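Local coordinates for succinate-semialdehyde dehydrogenase (NAD(P)(+)) (Marinobacter aquaeolei, PDB 3RH9), which probably oxidises succinate semialdehyde to succinate with a nicotinamide cofactor, as a member of the aldehyde dehydrogenase family, at residues 261-266 with 276-281; 289-294 with 417-422. All blocks are in the same frame, centred on the assembly; numbering follows the deposited sequence.

Interaction 1. Residues 261-266 with 276-281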
ATOM      1  N   ALA A 261      -4.064  20.166   8.859  1.00 12.61           N
ATOM      2  CA  ALA A 261      -3.159  20.983   8.056  1.00 12.70           C
ATOM      3  C   ALA A 261      -2.657  22.247   8.762  1.00 12.71           C
ATOM      4  O   ALA A 261      -3.449  23.058   9.243  1.00 12.15           O
ATOM      5  CB  ALA A 261      -3.803  21.333   6.706  1.00 12.16           C
ATOM      6  N   PRO A 262      -1.326  22.413   8.813  1.00 12.52           N
ATOM      7  CA  PRO A 262      -0.668  23.612   9.318  1.00 12.44           C
ATOM      8  C   PRO A 262      -0.429  24.554   8.149  1.00 13.58           C
ATOM      9  O   PRO A 262       0.110  24.130   7.135  1.00 13.18           O
ATOM     10  CB  PRO A 262       0.676  23.086   9.816  1.00 12.12           C
ATOM     11  CG  PRO A 262       0.777  21.669   9.324  1.00 12.97           C
ATOM     12  CD  PRO A 262      -0.339  21.416   8.384  1.00 12.06           C
ATOM     13  N   PHE A 263      -0.844  25.808   8.288  1.00 14.56           N
ATOM     14  CA  PHE A 263      -0.660  26.831   7.255  1.00 14.40           C
ATOM     15  C   PHE A 263       0.279  27.868   7.858  1.00 15.77           C
ATOM     16  O   PHE A 263      -0.113  28.619   8.747  1.00 16.45           O
ATOM     17  CB  PHE A 263      -2.014  27.440   6.926  1.00 14.12           C
ATOM     18  CG  PHE A 263      -1.992  28.460   5.824  1.00 15.21           C
ATOM     19  CD1 PHE A 263      -1.540  29.753   6.057  1.00 15.66           C
ATOM     20  CD2 PHE A 263      -2.495  28.154   4.572  1.00 15.10           C
ATOM     21  CE1 PHE A 263      -1.542  30.704   5.041  1.00 15.91           C
ATOM     22  CE2 PHE A 263      -2.502  29.116   3.558  1.00 16.09           C
ATOM     23  CZ  PHE A 263      -2.027  30.385   3.799  1.00 14.64           C
ATOM     24  N   ILE A 264       1.525  27.884   7.396  1.00 15.32           N
ATOM     25  CA  ILE A 264       2.607  28.573   8.098  1.00 16.20           C
ATOM     26  C   ILE A 264       3.037  29.860   7.403  1.00 16.51           C
ATOM     27  O   ILE A 264       3.255  29.859   6.194  1.00 16.99           O
ATOM     28  CB  ILE A 264       3.833  27.641   8.234  1.00 15.82           C
ATOM     29  CG1 ILE A 264       3.465  26.395   9.044  1.00 14.34           C
ATOM     30  CG2 ILE A 264       4.988  28.376   8.878  1.00 16.30           C
ATOM     31  CD1 ILE A 264       4.508  25.332   8.997  1.00 13.97           C
ATOM     32  N   VAL A 265       3.165  30.948   8.163  1.00 16.16           N
ATOM     33  CA  VAL A 265       3.509  32.248   7.580  1.00 17.26           C
ATOM     34  C   VAL A 265       4.726  32.944   8.199  1.00 17.86           C
ATOM     35  O   VAL A 265       4.658  33.473   9.301  1.00 18.01           O
ATOM     36  CB  VAL A 265       2.331  33.227   7.665  1.00 18.25           C
ATOM     37  CG1 VAL A 265       2.703  34.538   6.997  1.00 18.99           C
ATOM     38  CG2 VAL A 265       1.076  32.627   7.040  1.00 17.70           C
ATOM     39  N   PHE A 266       5.832  32.984   7.472  1.00 18.21           N
ATOM     40  CA  PHE A 266       7.031  33.634   7.996  1.00 20.24           C
ATOM     41  C   PHE A 266       6.993  35.176   7.972  1.00 20.89           C
ATOM     42  O   PHE A 266       6.210  35.776   7.228  1.00 21.17           O
ATOM     43  CB  PHE A 266       8.290  33.065   7.333  1.00 18.98           C
ATOM     44  CG  PHE A 266       8.694  31.737   7.893  1.00 19.13           C
ATOM     45  CD1 PHE A 266       9.491  31.660   9.013  1.00 19.43           C
ATOM     46  CD2 PHE A 266       8.224  30.563   7.340  1.00 20.58           C
ATOM     47  CE1 PHE A 266       9.845  30.437   9.544  1.00 19.40           C
ATOM     48  CE2 PHE A 266       8.574  29.337   7.875  1.00 18.94           C
ATOM     49  CZ  PHE A 266       9.387  29.281   8.974  1.00 18.83           C
ATOM     50  N   ASP A 276      -4.575  36.373   1.001  1.00 21.28           N
ATOM     51  CA  ASP A 276      -5.377  35.984  -0.149  1.00 21.58           C
ATOM     52  C   ASP A 276      -5.488  34.475  -0.222  1.00 19.42           C
ATOM     53  O   ASP A 276      -6.580  33.923  -0.372  1.00 18.76           O
ATOM     54  CB  ASP A 276      -4.743  36.493  -1.443  1.00 22.90           C
ATOM     55  CG  ASP A 276      -5.172  37.899  -1.790  1.00 25.50           C
ATOM     56  OD1 ASP A 276      -5.651  38.611  -0.879  1.00 25.42           O
ATOM     57  OD2 ASP A 276      -5.025  38.287  -2.973  1.00 28.67           O
ATOM     58  N   ASN A 277      -4.345  33.809  -0.125  1.00 18.17           N
ATOM     59  CA  ASN A 277      -4.322  32.363  -0.213  1.00 18.22           C
ATOM     60  C   ASN A 277      -5.077  31.686   0.922  1.00 18.27           C
ATOM     61  O   ASN A 277      -5.800  30.706   0.715  1.00 17.27           O
ATOM     62  CB  ASN A 277      -2.888  31.869  -0.271  1.00 17.58           C
ATOM     63  CG  ASN A 277      -2.363  31.816  -1.683  1.00 18.42           C
ATOM     64  OD1 ASN A 277      -2.678  30.893  -2.438  1.00 19.52           O
ATOM     65  ND2 ASN A 277      -1.555  32.806  -2.054  1.00 17.88           N
ATOM     66  N   LEU A 278      -4.910  32.221   2.125  1.00 18.48           N
ATOM     67  CA  LEU A 278      -5.521  31.624   3.298  1.00 17.86           C
ATOM     68  C   LEU A 278      -7.032  31.615   3.146  1.00 18.66           C
ATOM     69  O   LEU A 278      -7.668  30.573   3.334  1.00 20.17           O
ATOM     70  CB  LEU A 278      -5.120  32.375   4.559  1.00 18.16           C
ATOM     71  CG  LEU A 278      -4.864  31.517   5.796  1.00 18.66           C
ATOM     72  CD1 LEU A 278      -4.944  32.367   7.057  1.00 16.38           C
ATOM     73  CD2 LEU A 278      -5.816  30.329   5.871  1.00 15.73           C
ATOM     74  N   ILE A 279      -7.603  32.763   2.778  1.00 18.03           N
ATOM     75  CA  ILE A 279      -9.051  32.872   2.606  1.00 17.61           C
ATOM     76  C   ILE A 279      -9.591  31.943   1.523  1.00 18.85           C
ATOM     77  O   ILE A 279     -10.699  31.431   1.651  1.00 21.38           O
ATOM     78  CB  ILE A 279      -9.498  34.306   2.301  1.00 18.10           C
ATOM     79  CG1 ILE A 279      -9.106  35.248   3.438  1.00 18.65           C
ATOM     80  CG2 ILE A 279     -10.981  34.355   2.104  1.00 17.90           C
ATOM     81  CD1 ILE A 279      -9.934  35.101   4.676  1.00 19.65           C
ATOM     82  N   ALA A 280      -8.823  31.705   0.465  1.00 18.41           N
ATOM     83  CA  ALA A 280      -9.285  30.803  -0.595  1.00 19.39           C
ATOM     84  C   ALA A 280      -9.202  29.323  -0.187  1.00 19.11           C
ATOM     85  O   ALA A 280     -10.053  28.508  -0.553  1.00 19.75           O
ATOM     86  CB  ALA A 280      -8.518  31.057  -1.891  1.00 18.72           C
ATOM     87  N   ASN A 281      -8.177  28.987   0.581  1.00 17.67           N
ATOM     88  CA  ASN A 281      -7.966  27.616   1.014  1.00 17.95           C
ATOM     89  C   ASN A 281      -8.948  27.231   2.123  1.00 19.24           C
ATOM     90  O   ASN A 281      -9.617  26.190   2.068  1.00 18.17           O
ATOM     91  CB  ASN A 281      -6.507  27.460   1.468  1.00 17.77           C
ATOM     92  CG  ASN A 281      -6.270  26.229   2.334  1.00 16.94           C
ATOM     93  OD1 ASN A 281      -5.499  25.345   1.970  1.00 16.40           O
ATOM     94  ND2 ASN A 281      -6.900  26.186   3.497  1.00 16.78           N
TER
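Leu-278 lies over one face of the Phe-263 ring and makes most of this contact. Its CG sits 3.7 Å from the centroid of the Phe-263 ring, only 18° off the ring normal, which makes this a CH-pi contact; the point it covers is shifted toward the rim, and the closest ring atom is CE1, 3.5 Å from Leu-278 CG. The backbone side of the leucine shares in the packing: Phe-263 CZ comes to 3.7 Å from Leu-278 CA and to 3.8 Å from Leu-278 CB, so the outer end of the ring rests against the helix itself. With CG of Phe-263 anti to its own N (chi1 -177°), the ring runs out from the strand to the helix. Asn-277 adds a looser touch, its CB 4.4 Å from Phe-263 CZ, before its amide leads away to hydrogen-bond with Ala-273 O and Gly-445 N.

Further out, the Phe-263 ring also meets the ring of Phe-421, with planes at about 30°, and touches Ala-293. Leu-278 in turn packs on Ile-296 of the next strand and on Phe-306 and Leu-310 of helix 303-316. The backbone of Phe-263 is held by hydrogen bonds with Arg-295 and Phe-297. Strand 262-265, helix 271-283 and strand 295-299 make a beta-alpha-beta unit, in which Phe-263 and Leu-278 fill the interface between sheet and crossover helix in an alpha/beta domain of the aldehyde dehydrogenase fold.

Interaction 2. Residues 289-294 with 417-422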
ATOM      1  N   THR A 289     -13.079  20.373   4.825  1.00 19.12           N
ATOM      2  CA  THR A 289     -12.178  19.682   3.918  1.00 20.20           C
ATOM      3  C   THR A 289     -10.894  19.309   4.656  1.00 19.56           C
ATOM      4  O   THR A 289     -10.517  19.967   5.623  1.00 20.42           O
ATOM      5  CB  THR A 289     -11.831  20.607   2.737  1.00 20.84           C
ATOM      6  OG1 THR A 289     -12.929  20.636   1.816  1.00 23.08           O
ATOM      7  CG2 THR A 289     -10.575  20.140   2.023  1.00 19.68           C
ATOM      8  N   CYS A 290     -10.215  18.262   4.205  1.00 18.81           N
ATOM      9  CA  CYS A 290      -8.988  17.846   4.879  1.00 18.74           C
ATOM     10  C   CYS A 290      -7.792  18.560   4.298  1.00 19.57           C
ATOM     11  O   CYS A 290      -6.654  18.382   4.746  1.00 20.46           O
ATOM     12  CB  CYS A 290      -8.810  16.341   4.830  1.00 17.79           C
ATOM     13  SG  CYS A 290     -10.016  15.521   5.878  1.00 24.11           S
ATOM     14  N   VAL A 291      -8.072  19.408   3.323  1.00 19.56           N
ATOM     15  CA  VAL A 291      -7.051  20.248   2.730  1.00 19.57           C
ATOM     16  C   VAL A 291      -7.125  21.663   3.305  1.00 17.43           C
ATOM     17  O   VAL A 291      -6.218  22.464   3.125  1.00 16.92           O
ATOM     18  CB  VAL A 291      -7.172  20.231   1.199  1.00 17.06           C
ATOM     19  CG1 VAL A 291      -6.425  21.380   0.578  1.00 15.62           C
ATOM     20  CG2 VAL A 291      -6.638  18.928   0.692  1.00 17.44           C
ATOM     21  N   CYS A 292      -8.198  21.956   4.025  1.00 17.68           N
ATOM     22  CA  CYS A 292      -8.351  23.271   4.640  1.00 17.64           C
ATOM     23  C   CYS A 292      -7.360  23.510   5.762  1.00 16.82           C
ATOM     24  O   CYS A 292      -7.122  22.628   6.592  1.00 17.76           O
ATOM     25  CB  CYS A 292      -9.771  23.455   5.157  1.00 17.56           C
ATOM     26  SG  CYS A 292     -10.896  23.694   3.786  1.00 24.48           S
ATOM     27  N   ALA A 293      -6.765  24.696   5.786  1.00 16.50           N
ATOM     28  CA  ALA A 293      -5.852  25.018   6.871  1.00 15.90           C
ATOM     29  C   ALA A 293      -6.615  24.753   8.163  1.00 14.66           C
ATOM     30  O   ALA A 293      -7.800  25.073   8.257  1.00 14.37           O
ATOM     31  CB  ALA A 293      -5.410  26.463   6.787  1.00 13.97           C
ATOM     32  N   ASN A 294      -5.959  24.134   9.135  1.00 13.10           N
ATOM     33  CA  ASN A 294      -6.599  23.903  10.417  1.00 14.11           C
ATOM     34  C   ASN A 294      -5.862  24.652  11.522  1.00 14.49           C
ATOM     35  O   ASN A 294      -6.474  25.142  12.472  1.00 15.00           O
ATOM     36  CB  ASN A 294      -6.696  22.408  10.728  1.00 13.86           C
ATOM     37  CG  ASN A 294      -7.578  22.123  11.920  1.00 14.26           C
ATOM     38  OD1 ASN A 294      -7.113  21.661  12.957  1.00 15.44           O
ATOM     39  ND2 ASN A 294      -8.844  22.419  11.791  1.00 14.28           N
ATOM     40  N   ALA A 417      -2.216  17.524   4.262  1.00 12.02           N
ATOM     41  CA  ALA A 417      -1.746  18.755   3.627  1.00 12.09           C
ATOM     42  C   ALA A 417      -1.079  19.754   4.590  1.00 12.08           C
ATOM     43  O   ALA A 417      -1.230  19.664   5.801  1.00 11.48           O
ATOM     44  CB  ALA A 417      -2.862  19.411   2.848  1.00 11.84           C
ATOM     45  N   SER A 418      -0.327  20.688   4.020  1.00 11.82           N
ATOM     46  CA  SER A 418       0.411  21.696   4.775  1.00 12.63           C
ATOM     47  C   SER A 418       0.827  22.843   3.849  1.00 13.39           C
ATOM     48  O   SER A 418       0.866  22.682   2.632  1.00 13.60           O
ATOM     49  CB  SER A 418       1.639  21.090   5.452  1.00 11.82           C
ATOM     50  OG  SER A 418       2.391  20.311   4.543  1.00 11.51           O
ATOM     51  N   TYR A 419       1.115  24.012   4.408  1.00 13.53           N
ATOM     52  CA  TYR A 419       1.420  25.166   3.565  1.00 13.91           C
ATOM     53  C   TYR A 419       2.419  26.068   4.235  1.00 14.42           C
ATOM     54  O   TYR A 419       2.362  26.276   5.449  1.00 14.83           O
ATOM     55  CB  TYR A 419       0.154  25.955   3.265  1.00 13.75           C
ATOM     56  CG  TYR A 419      -0.959  25.087   2.785  1.00 13.94           C
ATOM     57  CD1 TYR A 419      -1.118  24.813   1.431  1.00 13.94           C
ATOM     58  CD2 TYR A 419      -1.848  24.511   3.685  1.00 13.56           C
ATOM     59  CE1 TYR A 419      -2.137  23.998   0.986  1.00 13.23           C
ATOM     60  CE2 TYR A 419      -2.866  23.691   3.244  1.00 13.85           C
ATOM     61  CZ  TYR A 419      -3.000  23.446   1.899  1.00 13.47           C
ATOM     62  OH  TYR A 419      -4.014  22.651   1.472  1.00 15.26           O
ATOM     63  N   VAL A 420       3.335  26.610   3.445  1.00 13.70           N
ATOM     64  CA  VAL A 420       4.335  27.501   3.999  1.00 15.22           C
ATOM     65  C   VAL A 420       4.564  28.706   3.098  1.00 16.22           C
ATOM     66  O   VAL A 420       4.736  28.565   1.881  1.00 15.14           O
ATOM     67  CB  VAL A 420       5.655  26.764   4.241  1.00 15.35           C
ATOM     68  CG1 VAL A 420       6.230  26.257   2.920  1.00 14.16           C
ATOM     69  CG2 VAL A 420       6.636  27.667   4.984  1.00 15.26           C
ATOM     70  N   PHE A 421       4.544  29.893   3.702  1.00 16.84           N
ATOM     71  CA  PHE A 421       4.815  31.132   2.982  1.00 16.64           C
ATOM     72  C   PHE A 421       6.066  31.770   3.516  1.00 17.38           C
ATOM     73  O   PHE A 421       6.218  31.928   4.720  1.00 17.96           O
ATOM     74  CB  PHE A 421       3.651  32.107   3.097  1.00 15.47           C
ATOM     75  CG  PHE A 421       2.445  31.698   2.313  1.00 16.04           C
ATOM     76  CD1 PHE A 421       1.686  30.608   2.700  1.00 15.37           C
ATOM     77  CD2 PHE A 421       2.068  32.400   1.182  1.00 16.75           C
ATOM     78  CE1 PHE A 421       0.576  30.236   1.976  1.00 15.86           C
ATOM     79  CE2 PHE A 421       0.951  32.029   0.459  1.00 16.23           C
ATOM     80  CZ  PHE A 421       0.207  30.949   0.855  1.00 15.70           C
ATOM     81  N   THR A 422       6.961  32.143   2.616  1.00 17.83           N
ATOM     82  CA  THR A 422       8.234  32.703   3.024  1.00 19.15           C
ATOM     83  C   THR A 422       8.988  33.197   1.797  1.00 19.55           C
ATOM     84  O   THR A 422       9.047  32.516   0.783  1.00 19.99           O
ATOM     85  CB  THR A 422       9.066  31.652   3.810  1.00 20.45           C
ATOM     86  OG1 THR A 422      10.286  32.228   4.289  1.00 20.77           O
ATOM     87  CG2 THR A 422       9.383  30.450   2.932  1.00 21.65           C
TER
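The hydroxyl of Tyr-419 points at the backbone carbonyl of Val-291, with OH modelled 2.8 Å from Val-291 O as donor, although the position of OH is less sure than the rest. This bond ties an irregular loop to strand 417-421 in the catalytic alpha/beta domain of the aldehyde dehydrogenase fold, and the loop runs beside the predicted active site: the side chain of Cys-290 is about 6 Å from that of Glu-256. The carbonyl oxygen arrives at the ring edge, near the ring plane. Tyr-419 reaches this far because its CG stands anti to the carbonyl carbon (chi1 -49°), the ring lying along the strand toward the loop. A phenylalanine here would probably leave Val-291 O without this donor and the loop less firmly tied to the strand. Asn-281 of helix 271-283 also packs on Tyr-419. Valine and tyrosine side chains meet at about a right angle, though the fit of Val-291 CG1 against the tyrosine is doubtful. The other methyl of the valine turns to the start of the strand, where Val-291 CG2 lies 4.4 Å from Ala-417 CB.

Overall arrangement
Interactions 1 and 2 follow one another along the chain, and their centres are 6 Å apart. Both reach the same mixed sheet, in which strands 262-265 and 417-421 run side by side and parallel: Ile-264 N lies 2.7 Å from Tyr-419 O, a probable hydrogen bond. The chain of 289-294 also joins them, since Ala-261 O is 2.7 Å from Asn-294 N, again probably bonded. Helix 271-283 packs on the sheet in interaction 1 and its last turns border the loop of interaction 2. A strand that comes more than a hundred residues later is thereby built in beside the early beta-alpha-beta unit, next to the loop near the predicted active site.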